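PDB 4FQD: NikO protein from Streptomyces tendae, which probably transfers the enolpyruvyl group of phosphoenolpyruvate to a uridine nucleotide, a MurA-like reaction, and is essential in nikkomycin biosynthesis. Local coordinates for residues A[265-277]-A[340-353]. The protein carries 4 engineered substitutions. Numbering follows the deposited sequence.
Sequences LIEVVTWICAGVL and FSDSQPFLALLGAY
Helices 265-277 and 344-351 run nearly parallel, 13° between their directions and their axes approaching to 9.7 Å, with Ile266 beside Ser343 and Cys273 beside Phe346. They belong to the buried helices of an inverse beta/alpha barrel, the fold of the EPSP synthase family, and helix 409-419 packs against both. Phe346 is a knob in the hole formed by Ile266, Val269, Thr270 and Cys273. Its CG lies anti to the carbonyl carbon (chi1 -55°), which carries the ring to Thr270, whose OG1 stands over one face, 3.2 Å from Phe346 CZ. Threonine suits this place because Thr270 OG1 donates to Ile266 O, at 2.6 Å, and also bonds Tyr438, so a polar atom can lie buried over the ring. Cys273 is small enough to fit where its backbone faces Phe346, with Cys273 SG at the ring's edge and 4.0 Å from Leu349 CD2. At the N-terminal end Ile266, stiffened by its beta branch, lays CD1 in apolar contact 3.5 Å from Ser343 OG, a hydroxyl whose polar partner is Glu300. At the other end Leu277 CD2 makes a CH-pi contact, 3.6 Å from the Tyr353 ring centroid and 13° off its normal. An alanine in place of Tyr353 removes the ring, which is likely to leave a gap beside Leu277 CD2. The other methyl, Leu277 CD1, meets Leu350 CD2 at 3.7 Å.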
loop_
_atom_site.group_PDB
_atom_site.type_symbol
_atom_site.label_atom_id
_atom_site.label_comp_id
_atom_site.label_asym_id
_atom_site.label_seq_id
_atom_site.Cartn_x
_atom_site.Cartn_y
_atom_site.Cartn_z
ATOM N N LEU A 265 17.098 5.447 14.213
ATOM C CA LEU A 265 16.581 4.660 13.100
ATOM C C LEU A 265 16.532 5.449 11.796
ATOM O O LEU A 265 16.945 4.958 10.747
ATOM C CB LEU A 265 15.187 4.121 13.436
ATOM C CG LEU A 265 15.060 3.336 14.743
ATOM C CD1 LEU A 265 13.658 2.774 14.904
ATOM C CD2 LEU A 265 16.089 2.226 14.800
ATOM N N ILE A 266 16.028 6.676 11.867
ATOM C CA ILE A 266 15.878 7.499 10.673
ATOM C C ILE A 266 17.222 8.050 10.201
ATOM O O ILE A 266 17.418 8.294 9.011
ATOM C CB ILE A 266 14.873 8.647 10.895
ATOM C CG1 ILE A 266 13.599 8.111 11.549
ATOM C CG2 ILE A 266 14.539 9.332 9.580
ATOM C CD1 ILE A 266 12.923 7.009 10.755
ATOM N N GLU A 267 18.153 8.236 11.134
ATOM C CA GLU A 267 19.493 8.677 10.767
ATOM C C GLU A 267 20.188 7.598 9.945
ATOM O O GLU A 267 20.903 7.899 8.990
ATOM C CB GLU A 267 20.328 9.019 12.002
ATOM C CG GLU A 267 21.704 9.573 11.661
ATOM C CD GLU A 267 22.587 9.775 12.876
ATOM O OE1 GLU A 267 22.120 9.512 14.005
ATOM O OE2 GLU A 267 23.751 10.195 12.700
ATOM N N VAL A 268 19.969 6.341 10.322
ATOM C CA VAL A 268 20.516 5.212 9.579
ATOM C C VAL A 268 19.964 5.207 8.158
ATOM O O VAL A 268 20.715 5.068 7.193
ATOM C CB VAL A 268 20.194 3.867 10.260
ATOM C CG1 VAL A 268 20.616 2.704 9.373
ATOM C CG2 VAL A 268 20.876 3.782 11.616
ATOM N N VAL A 269 18.649 5.367 8.042
ATOM C CA VAL A 269 17.988 5.459 6.746
ATOM C C VAL A 269 18.573 6.605 5.929
ATOM O O VAL A 269 18.855 6.454 4.738
ATOM C CB VAL A 269 16.469 5.681 6.906
ATOM C CG1 VAL A 269 15.813 5.921 5.551
ATOM C CG2 VAL A 269 15.829 4.498 7.613
ATOM N N THR A 270 18.768 7.744 6.586
ATOM C CA THR A 270 19.293 8.941 5.939
ATOM C C THR A 270 20.680 8.710 5.345
ATOM O O THR A 270 20.960 9.131 4.224
ATOM C CB THR A 270 19.356 10.127 6.923
ATOM O OG1 THR A 270 18.057 10.354 7.484
ATOM C CG2 THR A 270 19.826 11.388 6.216
ATOM N N TRP A 271 21.541 8.034 6.097
ATOM C CA TRP A 271 22.905 7.785 5.644
ATOM C C TRP A 271 22.978 6.714 4.559
ATOM O O TRP A 271 23.829 6.779 3.672
ATOM C CB TRP A 271 23.815 7.422 6.820
ATOM C CG TRP A 271 24.130 8.585 7.705
ATOM C CD1 TRP A 271 23.829 8.713 9.030
ATOM C CD2 TRP A 271 24.800 9.793 7.327
ATOM N NE1 TRP A 271 24.276 9.925 9.501
ATOM C CE2 TRP A 271 24.875 10.606 8.474
ATOM C CE3 TRP A 271 25.347 10.266 6.129
ATOM C CZ2 TRP A 271 25.473 11.863 8.461
ATOM C CZ3 TRP A 271 25.941 11.512 6.118
ATOM C CH2 TRP A 271 26.000 12.297 7.276
ATOM N N ILE A 272 22.088 5.730 4.636
ATOM C CA ILE A 272 21.999 4.707 3.602
ATOM C C ILE A 272 21.576 5.352 2.285
ATOM O O ILE A 272 22.128 5.049 1.226
ATOM C CB ILE A 272 21.005 3.595 3.986
ATOM C CG1 ILE A 272 21.542 2.790 5.173
ATOM C CG2 ILE A 272 20.746 2.672 2.805
ATOM C CD1 ILE A 272 20.583 1.732 5.679
ATOM N N CYS A 273 20.604 6.256 2.366
ATOM C CA CYS A 273 20.149 7.005 1.201
ATOM C C CYS A 273 21.280 7.852 0.627
ATOM O O CYS A 273 21.441 7.947 -0.589
ATOM C CB CYS A 273 18.962 7.896 1.572
ATOM S SG CYS A 273 18.377 8.962 0.233
ATOM N N ALA A 274 22.062 8.457 1.513
ATOM C CA ALA A 274 23.180 9.301 1.105
ATOM C C ALA A 274 24.305 8.482 0.479
ATOM O O ALA A 274 24.876 8.875 -0.539
ATOM C CB ALA A 274 23.700 10.100 2.292
ATOM N N GLY A 275 24.620 7.344 1.092
ATOM C CA GLY A 275 25.682 6.482 0.605
ATOM C C GLY A 275 25.399 5.901 -0.768
ATOM O O GLY A 275 26.299 5.776 -1.597
ATOM N N VAL A 276 24.141 5.548 -1.008
ATOM C CA VAL A 276 23.737 4.960 -2.281
ATOM C C VAL A 276 23.789 5.978 -3.422
ATOM O O VAL A 276 24.203 5.654 -4.537
ATOM C CB VAL A 276 22.318 4.348 -2.187
ATOM C CG1 VAL A 276 21.773 4.013 -3.565
ATOM C CG2 VAL A 276 22.332 3.108 -1.305
ATOM N N LEU A 277 23.394 7.213 -3.132
ATOM C CA LEU A 277 23.216 8.218 -4.176
ATOM C C LEU A 277 24.350 9.237 -4.296
ATOM O O LEU A 277 24.525 9.846 -5.350
ATOM C CB LEU A 277 21.889 8.956 -3.975
ATOM C CG LEU A 277 20.629 8.088 -3.966
ATOM C CD1 LEU A 277 19.387 8.942 -3.760
ATOM C CD2 LEU A 277 20.525 7.279 -5.250
ATOM N N PHE A 340 8.355 3.287 8.633
ATOM C CA PHE A 340 8.212 4.558 9.333
ATOM C C PHE A 340 7.753 5.666 8.395
ATOM O O PHE A 340 8.030 5.637 7.196
ATOM C CB PHE A 340 9.532 4.966 9.991
ATOM C CG PHE A 340 9.757 4.345 11.336
ATOM C CD1 PHE A 340 9.052 4.788 12.443
ATOM C CD2 PHE A 340 10.686 3.330 11.499
ATOM C CE1 PHE A 340 9.260 4.224 13.685
ATOM C CE2 PHE A 340 10.898 2.762 12.740
ATOM C CZ PHE A 340 10.185 3.211 13.834
ATOM N N SER A 341 7.052 6.645 8.951
ATOM C CA SER A 341 6.587 7.783 8.176
ATOM C C SER A 341 7.761 8.692 7.822
ATOM O O SER A 341 7.760 9.353 6.784
ATOM C CB SER A 341 5.532 8.557 8.965
ATOM O OG SER A 341 4.821 9.448 8.124
ATOM N N ASP A 342 8.764 8.711 8.693
ATOM C CA ASP A 342 9.947 9.542 8.494
ATOM C C ASP A 342 10.903 8.944 7.466
ATOM O O ASP A 342 11.770 9.640 6.937
ATOM C CB ASP A 342 10.680 9.755 9.819
ATOM C CG ASP A 342 9.907 10.637 10.777
ATOM O OD1 ASP A 342 9.237 11.580 10.307
ATOM O OD2 ASP A 342 9.968 10.390 12.000
ATOM N N SER A 343 10.744 7.653 7.189
ATOM C CA SER A 343 11.616 6.960 6.246
ATOM C C SER A 343 11.163 7.182 4.807
ATOM O O SER A 343 11.967 7.134 3.875
ATOM C CB SER A 343 11.652 5.462 6.558
ATOM O OG SER A 343 12.127 5.224 7.872
ATOM N N GLN A 344 9.870 7.434 4.642
ATOM C CA GLN A 344 9.261 7.602 3.323
ATOM C C GLN A 344 9.880 8.675 2.399
ATOM O O GLN A 344 10.037 8.424 1.204
ATOM C CB GLN A 344 7.741 7.778 3.464
ATOM C CG GLN A 344 7.151 8.915 2.660
ATOM C CD GLN A 344 6.298 9.832 3.509
ATOM O OE1 GLN A 344 6.404 11.054 3.421
ATOM N NE2 GLN A 344 5.440 9.246 4.339
ATOM N N PRO A 345 10.232 9.862 2.933
ATOM C CA PRO A 345 10.822 10.857 2.026
ATOM C C PRO A 345 12.140 10.406 1.394
ATOM O O PRO A 345 12.411 10.735 0.239
ATOM C CB PRO A 345 11.069 12.062 2.941
ATOM C CG PRO A 345 10.088 11.906 4.040
ATOM C CD PRO A 345 9.987 10.430 4.272
ATOM N N PHE A 346 12.943 9.661 2.145
ATOM C CA PHE A 346 14.224 9.183 1.638
ATOM C C PHE A 346 14.033 8.056 0.629
ATOM O O PHE A 346 14.835 7.887 -0.288
ATOM C CB PHE A 346 15.119 8.733 2.791
ATOM C CG PHE A 346 15.318 9.784 3.843
ATOM C CD1 PHE A 346 16.237 10.804 3.656
ATOM C CD2 PHE A 346 14.582 9.758 5.015
ATOM C CE1 PHE A 346 16.419 11.776 4.619
ATOM C CE2 PHE A 346 14.760 10.726 5.984
ATOM C CZ PHE A 346 15.680 11.737 5.786
ATOM N N LEU A 347 12.963 7.288 0.803
ATOM C CA LEU A 347 12.627 6.226 -0.133
ATOM C C LEU A 347 12.072 6.817 -1.423
ATOM O O LEU A 347 12.203 6.228 -2.498
ATOM C CB LEU A 347 11.619 5.264 0.495
ATOM C CG LEU A 347 12.111 4.555 1.758
ATOM C CD1 LEU A 347 11.003 3.733 2.389
ATOM C CD2 LEU A 347 13.314 3.683 1.440
ATOM N N ALA A 348 11.454 7.988 -1.308
ATOM C CA ALA A 348 10.936 8.702 -2.468
ATOM C C ALA A 348 12.084 9.190 -3.341
ATOM O O ALA A 348 12.010 9.139 -4.568
ATOM C CB ALA A 348 10.068 9.869 -2.029
ATOM N N LEU A 349 13.146 9.665 -2.698
ATOM C CA LEU A 349 14.326 10.135 -3.414
ATOM C C LEU A 349 15.021 8.978 -4.123
ATOM O O LEU A 349 15.498 9.125 -5.249
ATOM C CB LEU A 349 15.295 10.830 -2.455
ATOM C CG LEU A 349 16.589 11.371 -3.065
ATOM C CD1 LEU A 349 16.289 12.302 -4.229
ATOM C CD2 LEU A 349 17.420 12.080 -2.007
ATOM N N LEU A 350 15.075 7.828 -3.458
ATOM C CA LEU A 350 15.645 6.626 -4.051
ATOM C C LEU A 350 14.810 6.165 -5.239
ATOM O O LEU A 350 15.337 5.605 -6.201
ATOM C CB LEU A 350 15.738 5.505 -3.014
ATOM C CG LEU A 350 16.786 5.667 -1.911
ATOM C CD1 LEU A 350 16.616 4.591 -0.851
ATOM C CD2 LEU A 350 18.187 5.621 -2.499
ATOM N N GLY A 351 13.504 6.407 -5.166
ATOM C CA GLY A 351 12.593 6.035 -6.231
ATOM C C GLY A 351 12.836 6.817 -7.508
ATOM O O GLY A 351 12.498 6.359 -8.600
ATOM N N ALA A 352 13.429 7.999 -7.370
ATOM C CA ALA A 352 13.751 8.837 -8.519
ATOM C C ALA A 352 14.858 8.211 -9.361
ATOM O O ALA A 352 15.059 8.584 -10.516
ATOM C CB ALA A 352 14.152 10.232 -8.064
ATOM N N TYR A 353 15.572 7.258 -8.772
ATOM C CA TYR A 353 16.653 6.566 -9.461
ATOM C C TYR A 353 16.222 5.171 -9.899
ATOM O O TYR A 353 17.004 4.425 -10.488
ATOM C CB TYR A 353 17.890 6.482 -8.565
ATOM C CG TYR A 353 18.561 7.814 -8.322
ATOM C CD1 TYR A 353 18.053 8.711 -7.391
ATOM C CD2 TYR A 353 19.707 8.173 -9.020
ATOM C CE1 TYR A 353 18.664 9.930 -7.165
ATOM C CE2 TYR A 353 20.326 9.389 -8.800
ATOM C CZ TYR A 353 19.801 10.263 -7.872
ATOM O OH TYR A 353 20.414 11.475 -7.650
#